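Side-chain contacts in periplasmic beta-glucosidase (Pseudomonas aeruginosa, PDB 6R5T), which probably hydrolyses terminal, non-reducing beta-D-glucosyl residues with release of beta-D-glucose, as a periplasmic member of glycoside hydrolase family 3: residues P297-L300 / E304-Q307; A354-A359 / G542-N547. The protein carries 1 engineered substitution. All coordinates share one frame; numbering follows the deposited sequence.

Contact 1. Residues P297-L300 / E304-Q307; sequences PKLL and EIDQ
The carboxylate of Glu304 has Leu299 CD2 over one face, 3.7 Å from Glu304 CD and 3.4 Å from Glu304 OE1, the two side chains crossing at about a right angle. At the far end the amide of Gln307 meets Leu300 obliquely: Leu300 CD2 is 3.4 Å from Gln307 OE1, raised well out of the amide plane. Between them Ile305 folds back on the helix end. With chi1 at 63°, its CG1 sits between the backbone N and the carbonyl carbon, and the branch leads inward to 3.9 Å from Leu299 CB and 4.1 Å from Leu300 CB. Leu300 CD1 reaches over the backbone beyond, 3.5 Å from Gln307 N. The one hydrogen bond across the contact is Glu304 N to Leu299 O, 2.9 Å, at an N-H...O angle of 151°. It runs from a residue to the one five places earlier, where the chain turns out of helix 291-301. Asp306 then precedes helix 307-323 as its N-cap residue; its N-H bonds to the Asp309 side chain, but its own carboxylate makes no capping bond, leaving the capping box incomplete. The polar ends find partners outside the two segments: Glu304 OE1 forms a salt bridge with Arg272, and Gln307 NE2 is bonded to Asn16 and Asp311. The chemistry is therefore mixed: one backbone bond and aliphatic packing join the segments, while helix 271-281 holds the carboxylate, and helix 16-22 and Gln307's own helix the amide, that the leucine methyls touch.

Contact 2. Residues A354-A359 / G542-N547; sequences AAREVA and GTEGGN
Stacking comes first: the guanidinium of Arg356 lies nearly parallel to the amide of Asn547, their planes 15° apart, with Asn547 CB over the centre of one guanidinium face and 3.5 Å from Arg356 CZ. A chain extended from CG to NE, with CG anti to the backbone N (chi1 -175°), carries the group there. Van der Waals contacts lie nearer the helix backbone: Glu544 CB is 3.6 Å from Arg356 N, and Glu544 CG touches Ala355 CB at 3.9 Å. Opposite charges approach without a salt bridge, Arg356 NH1 and Glu544 OE1 being 4.4 Å apart with the oxygen well out of the guanidinium plane; Arg356 makes its salt bridge with Asp551, and Glu544 OE2 its own with Arg352. No hydrogen bond joins the two segments. Within 542-547, Asn547 ND2 gives a straight bond to Glu544 OE1 (2.8 Å, 177°) on the syn side; with Asn547 OD1 bonded to Asn416, both ends of the amide are held, which fixes its rotation against the guanidinium. Glu544 is the N-cap residue of helix 545-553, so the contact sets that helix's start against helix 352-362, which leads into edge strand 364-368; helix 100-116 packs on Ala354 and Val358.

In the fold
Contact 1 and contact 2 lie on opposite sides of the chain's centre, their own centres 51 Å apart and their nearest atoms about 43 Å apart. Contact 1, about 38 Å from the chain centre, is a short-range helix-to-helix turn following the last barrel strand, 286-287, in the N-terminal TIM-barrel domain. Contact 2, about 17 Å from that centre, joins parts of the chain 183 residues apart beside the mixed sheet of the C-terminal family 3 domain, close to barrel-domain helix 100-116. Neither touches the glycan pocket, to which both domains contribute, with Asp79 from the first and Trp398 and Glu486 from the second, or the magnesium site at Asp661 and Val663.

Contact 1. Residues P297-L300 / E304-Q307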
ATOM      1  N   PRO A 297      35.591  12.679  17.374  1.00 18.13           N
ATOM      2  CA  PRO A 297      36.957  12.578  17.930  1.00 19.80           C
ATOM      3  C   PRO A 297      37.193  11.251  18.660  1.00 18.92           C
ATOM      4  O   PRO A 297      38.264  10.595  18.399  1.00 20.27           O
ATOM      5  CB  PRO A 297      37.057  13.811  18.852  1.00 21.26           C
ATOM      6  CG  PRO A 297      36.031  14.789  18.269  1.00 21.86           C
ATOM      7  CD  PRO A 297      34.892  13.879  17.823  1.00 19.49           C
ATOM      8  N   LYS A 298      36.216  10.834  19.471  1.00 17.48           N
ATOM      9  CA  LYS A 298      36.300   9.550  20.224  1.00 19.03           C
ATOM     10  C   LYS A 298      36.355   8.395  19.242  1.00 18.96           C
ATOM     11  O   LYS A 298      37.160   7.449  19.429  1.00 20.30           O
ATOM     12  CB  LYS A 298      35.175   9.442  21.247  1.00 21.16           C
ATOM     13  CG  LYS A 298      35.461  10.226  22.526  1.00 24.98           C
ATOM     14  CD  LYS A 298      34.328  10.153  23.528  1.00 28.13           C
ATOM     15  CE  LYS A 298      34.562  10.966  24.787  1.00 33.63           C
ATOM     16  NZ  LYS A 298      33.393  10.874  25.686  1.00 38.80           N
ATOM     17  N   LEU A 299      35.476   8.411  18.228  1.00 17.61           N
ATOM     18  CA  LEU A 299      35.475   7.318  17.247  1.00 17.46           C
ATOM     19  C   LEU A 299      36.824   7.186  16.564  1.00 19.03           C
ATOM     20  O   LEU A 299      37.311   6.051  16.323  1.00 21.04           O
ATOM     21  CB  LEU A 299      34.365   7.566  16.231  1.00 16.46           C
ATOM     22  CG  LEU A 299      32.950   7.331  16.751  1.00 19.85           C
ATOM     23  CD1 LEU A 299      31.927   7.913  15.795  1.00 19.24           C
ATOM     24  CD2 LEU A 299      32.693   5.848  16.951  1.00 20.07           C
ATOM     25  N   LEU A 300      37.387   8.305  16.177  1.00 19.10           N
ATOM     26  CA  LEU A 300      38.650   8.267  15.415  1.00 19.11           C
ATOM     27  C   LEU A 300      39.773   7.715  16.319  1.00 21.91           C
ATOM     28  O   LEU A 300      40.521   6.810  15.867  1.00 21.97           O
ATOM     29  CB  LEU A 300      38.995   9.666  14.932  1.00 20.48           C
ATOM     30  CG  LEU A 300      40.305   9.720  14.125  1.00 21.26           C
ATOM     31  CD1 LEU A 300      40.278   8.871  12.851  1.00 24.91           C
ATOM     32  CD2 LEU A 300      40.648  11.145  13.751  1.00 22.99           C
ATOM     33  N   GLU A 304      37.595   3.422  15.232  1.00 21.93           N
ATOM     34  CA  GLU A 304      36.241   2.945  14.780  1.00 22.02           C
ATOM     35  C   GLU A 304      35.857   3.634  13.453  1.00 23.63           C
ATOM     36  O   GLU A 304      34.978   3.121  12.729  1.00 25.63           O
ATOM     37  CB  GLU A 304      35.178   3.197  15.835  1.00 26.14           C
ATOM     38  CG  GLU A 304      35.428   2.445  17.123  1.00 30.14           C
ATOM     39  CD  GLU A 304      34.389   2.769  18.179  1.00 33.94           C
ATOM     40  OE1 GLU A 304      34.556   3.753  18.929  1.00 37.03           O
ATOM     41  OE2 GLU A 304      33.368   2.069  18.195  1.00 46.47           O
ATOM     42  N   ILE A 305      36.472   4.759  13.134  1.00 20.93           N
ATOM     43  CA  ILE A 305      36.382   5.427  11.801  1.00 22.56           C
ATOM     44  C   ILE A 305      37.802   5.750  11.362  1.00 20.47           C
ATOM     45  O   ILE A 305      38.736   5.633  12.209  1.00 22.93           O
ATOM     46  CB  ILE A 305      35.484   6.688  11.825  1.00 21.45           C
ATOM     47  CG1 ILE A 305      36.061   7.759  12.741  1.00 20.67           C
ATOM     48  CG2 ILE A 305      34.046   6.370  12.244  1.00 20.49           C
ATOM     49  CD1 ILE A 305      35.388   9.100  12.718  1.00 23.13           C
ATOM     50  N   ASP A 306      37.953   6.127  10.101  1.00 20.91           N
ATOM     51  CA  ASP A 306      39.233   6.493   9.458  1.00 23.34           C
ATOM     52  C   ASP A 306      39.330   8.015   9.347  1.00 21.63           C
ATOM     53  O   ASP A 306      38.282   8.728   9.172  1.00 19.99           O
ATOM     54  CB  ASP A 306      39.352   5.861   8.072  1.00 27.71           C
ATOM     55  CG  ASP A 306      39.227   4.350   8.133  1.00 37.11           C
ATOM     56  OD1 ASP A 306      39.849   3.765   9.018  1.00 42.07           O
ATOM     57  OD2 ASP A 306      38.448   3.785   7.354  1.00 46.75           O
ATOM     58  N   GLN A 307      40.553   8.534   9.364  1.00 19.36           N
ATOM     59  CA  GLN A 307      40.781   9.966   9.077  1.00 19.60           C
ATOM     60  C   GLN A 307      40.145  10.340   7.726  1.00 19.51           C
ATOM     61  O   GLN A 307      39.572  11.453   7.606  1.00 19.91           O
ATOM     62  CB  GLN A 307      42.276  10.281   9.108  1.00 20.89           C
ATOM     63  CG  GLN A 307      42.615  11.725   8.791  1.00 20.03           C
ATOM     64  CD  GLN A 307      42.157  12.642   9.901  1.00 21.37           C
ATOM     65  OE1 GLN A 307      42.433  12.368  11.076  1.00 21.23           O
ATOM     66  NE2 GLN A 307      41.435  13.710   9.563  1.00 19.21           N
TER

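Contact 2. Residues A354-A359 / G542-N547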
ATOM      1  N   ALA A 354       5.031  37.994 -11.353  1.00 19.38           N
ATOM      2  CA  ALA A 354       5.485  36.610 -11.636  1.00 20.17           C
ATOM      3  C   ALA A 354       4.580  35.638 -10.871  1.00 18.48           C
ATOM      4  O   ALA A 354       4.166  34.614 -11.469  1.00 18.47           O
ATOM      5  CB  ALA A 354       6.931  36.383 -11.267  1.00 20.26           C
ATOM      6  N   ALA A 355       4.246  35.936  -9.621  1.00 16.28           N
ATOM      7  CA  ALA A 355       3.432  34.978  -8.818  1.00 16.73           C
ATOM      8  C   ALA A 355       2.058  34.831  -9.459  1.00 16.93           C
ATOM      9  O   ALA A 355       1.523  33.714  -9.488  1.00 16.77           O
ATOM     10  CB  ALA A 355       3.294  35.427  -7.391  1.00 16.48           C
ATOM     11  N   ARG A 356       1.467  35.932  -9.917  1.00 16.18           N
ATOM     12  CA  ARG A 356       0.097  35.890 -10.490  1.00 17.42           C
ATOM     13  C   ARG A 356       0.151  35.119 -11.809  1.00 16.82           C
ATOM     14  O   ARG A 356      -0.730  34.259 -12.051  1.00 15.76           O
ATOM     15  CB  ARG A 356      -0.429  37.329 -10.647  1.00 16.56           C
ATOM     16  CG  ARG A 356      -1.882  37.387 -11.105  1.00 17.25           C
ATOM     17  CD  ARG A 356      -2.358  38.817 -11.027  1.00 19.28           C
ATOM     18  NE  ARG A 356      -3.721  38.979 -11.465  1.00 18.30           N
ATOM     19  CZ  ARG A 356      -4.441  40.062 -11.218  1.00 19.52           C
ATOM     20  NH1 ARG A 356      -3.913  41.035 -10.504  1.00 21.37           N
ATOM     21  NH2 ARG A 356      -5.681  40.158 -11.663  1.00 18.86           N
ATOM     22  N   GLU A 357       1.136  35.400 -12.669  1.00 15.64           N
ATOM     23  CA  GLU A 357       1.240  34.707 -13.990  1.00 16.02           C
ATOM     24  C   GLU A 357       1.487  33.210 -13.777  1.00 17.52           C
ATOM     25  O   GLU A 357       0.896  32.395 -14.483  1.00 16.75           O
ATOM     26  CB  GLU A 357       2.307  35.357 -14.851  1.00 19.62           C
ATOM     27  CG  GLU A 357       1.818  36.740 -15.279  1.00 22.74           C
ATOM     28  CD  GLU A 357       2.734  37.583 -16.140  1.00 27.04           C
ATOM     29  OE1 GLU A 357       3.905  37.247 -16.276  1.00 29.13           O
ATOM     30  OE2 GLU A 357       2.240  38.629 -16.646  1.00 27.11           O
ATOM     31  N   VAL A 358       2.366  32.861 -12.858  1.00 15.15           N
ATOM     32  CA  VAL A 358       2.679  31.434 -12.617  1.00 15.90           C
ATOM     33  C   VAL A 358       1.438  30.759 -12.036  1.00 15.39           C
ATOM     34  O   VAL A 358       1.088  29.641 -12.465  1.00 16.09           O
ATOM     35  CB  VAL A 358       3.909  31.291 -11.704  1.00 14.53           C
ATOM     36  CG1 VAL A 358       4.004  29.891 -11.128  1.00 13.68           C
ATOM     37  CG2 VAL A 358       5.200  31.666 -12.449  1.00 15.76           C
ATOM     38  N   ALA A 359       0.774  31.392 -11.077  1.00 14.25           N
ATOM     39  CA  ALA A 359      -0.375  30.754 -10.392  1.00 15.25           C
ATOM     40  C   ALA A 359      -1.532  30.529 -11.370  1.00 14.61           C
ATOM     41  O   ALA A 359      -2.185  29.477 -11.286  1.00 15.41           O
ATOM     42  CB  ALA A 359      -0.826  31.549  -9.210  1.00 15.21           C
ATOM     43  N   GLY A 542      -0.710  30.439  -3.634  1.00 13.35           N
ATOM     44  CA  GLY A 542       0.379  31.371  -3.259  1.00 13.33           C
ATOM     45  C   GLY A 542      -0.077  32.781  -2.980  1.00 12.88           C
ATOM     46  O   GLY A 542      -1.269  33.084  -2.867  1.00 12.72           O
ATOM     47  N   THR A 543       0.906  33.676  -2.893  1.00 12.54           N
ATOM     48  CA  THR A 543       0.696  35.088  -2.488  1.00 14.72           C
ATOM     49  C   THR A 543      -0.311  35.786  -3.414  1.00 14.27           C
ATOM     50  O   THR A 543      -1.084  36.586  -2.899  1.00 15.14           O
ATOM     51  CB  THR A 543       2.044  35.800  -2.562  1.00 14.78           C
ATOM     52  OG1 THR A 543       2.911  35.225  -1.582  1.00 14.76           O
ATOM     53  CG2 THR A 543       1.926  37.286  -2.307  1.00 16.45           C
ATOM     54  N   GLU A 544      -0.307  35.480  -4.707  1.00 15.20           N
ATOM     55  CA  GLU A 544      -1.248  36.085  -5.670  1.00 16.02           C
ATOM     56  C   GLU A 544      -2.365  35.114  -6.001  1.00 15.25           C
ATOM     57  O   GLU A 544      -3.089  35.352  -6.982  1.00 15.59           O
ATOM     58  CB  GLU A 544      -0.459  36.518  -6.895  1.00 16.52           C
ATOM     59  CG  GLU A 544       0.287  37.818  -6.660  1.00 17.61           C
ATOM     60  CD  GLU A 544      -0.620  39.032  -6.517  1.00 20.15           C
ATOM     61  OE1 GLU A 544      -1.531  39.146  -7.355  1.00 19.93           O
ATOM     62  OE2 GLU A 544      -0.461  39.838  -5.543  1.00 22.57           O
ATOM     63  N   GLY A 545      -2.567  34.075  -5.177  1.00 15.58           N
ATOM     64  CA  GLY A 545      -3.521  33.035  -5.548  1.00 15.19           C
ATOM     65  C   GLY A 545      -4.899  33.587  -5.867  1.00 14.82           C
ATOM     66  O   GLY A 545      -5.502  33.216  -6.860  1.00 14.65           O
ATOM     67  N   GLY A 546      -5.434  34.439  -5.017  1.00 15.43           N
ATOM     68  CA  GLY A 546      -6.816  34.909  -5.197  1.00 16.24           C
ATOM     69  C   GLY A 546      -6.947  35.709  -6.476  1.00 15.99           C
ATOM     70  O   GLY A 546      -7.999  35.632  -7.110  1.00 15.52           O
ATOM     71  N   ASN A 547      -5.930  36.455  -6.875  1.00 15.10           N
ATOM     72  CA  ASN A 547      -6.006  37.223  -8.149  1.00 16.17           C
ATOM     73  C   ASN A 547      -5.926  36.283  -9.350  1.00 15.94           C
ATOM     74  O   ASN A 547      -6.719  36.425 -10.306  1.00 16.77           O
ATOM     75  CB  ASN A 547      -4.911  38.274  -8.238  1.00 16.82           C
ATOM     76  CG  ASN A 547      -5.208  39.535  -7.455  1.00 18.66           C
ATOM     77  OD1 ASN A 547      -6.369  39.942  -7.342  1.00 17.64           O
ATOM     78  ND2 ASN A 547      -4.131  40.162  -6.938  1.00 18.51           N
TER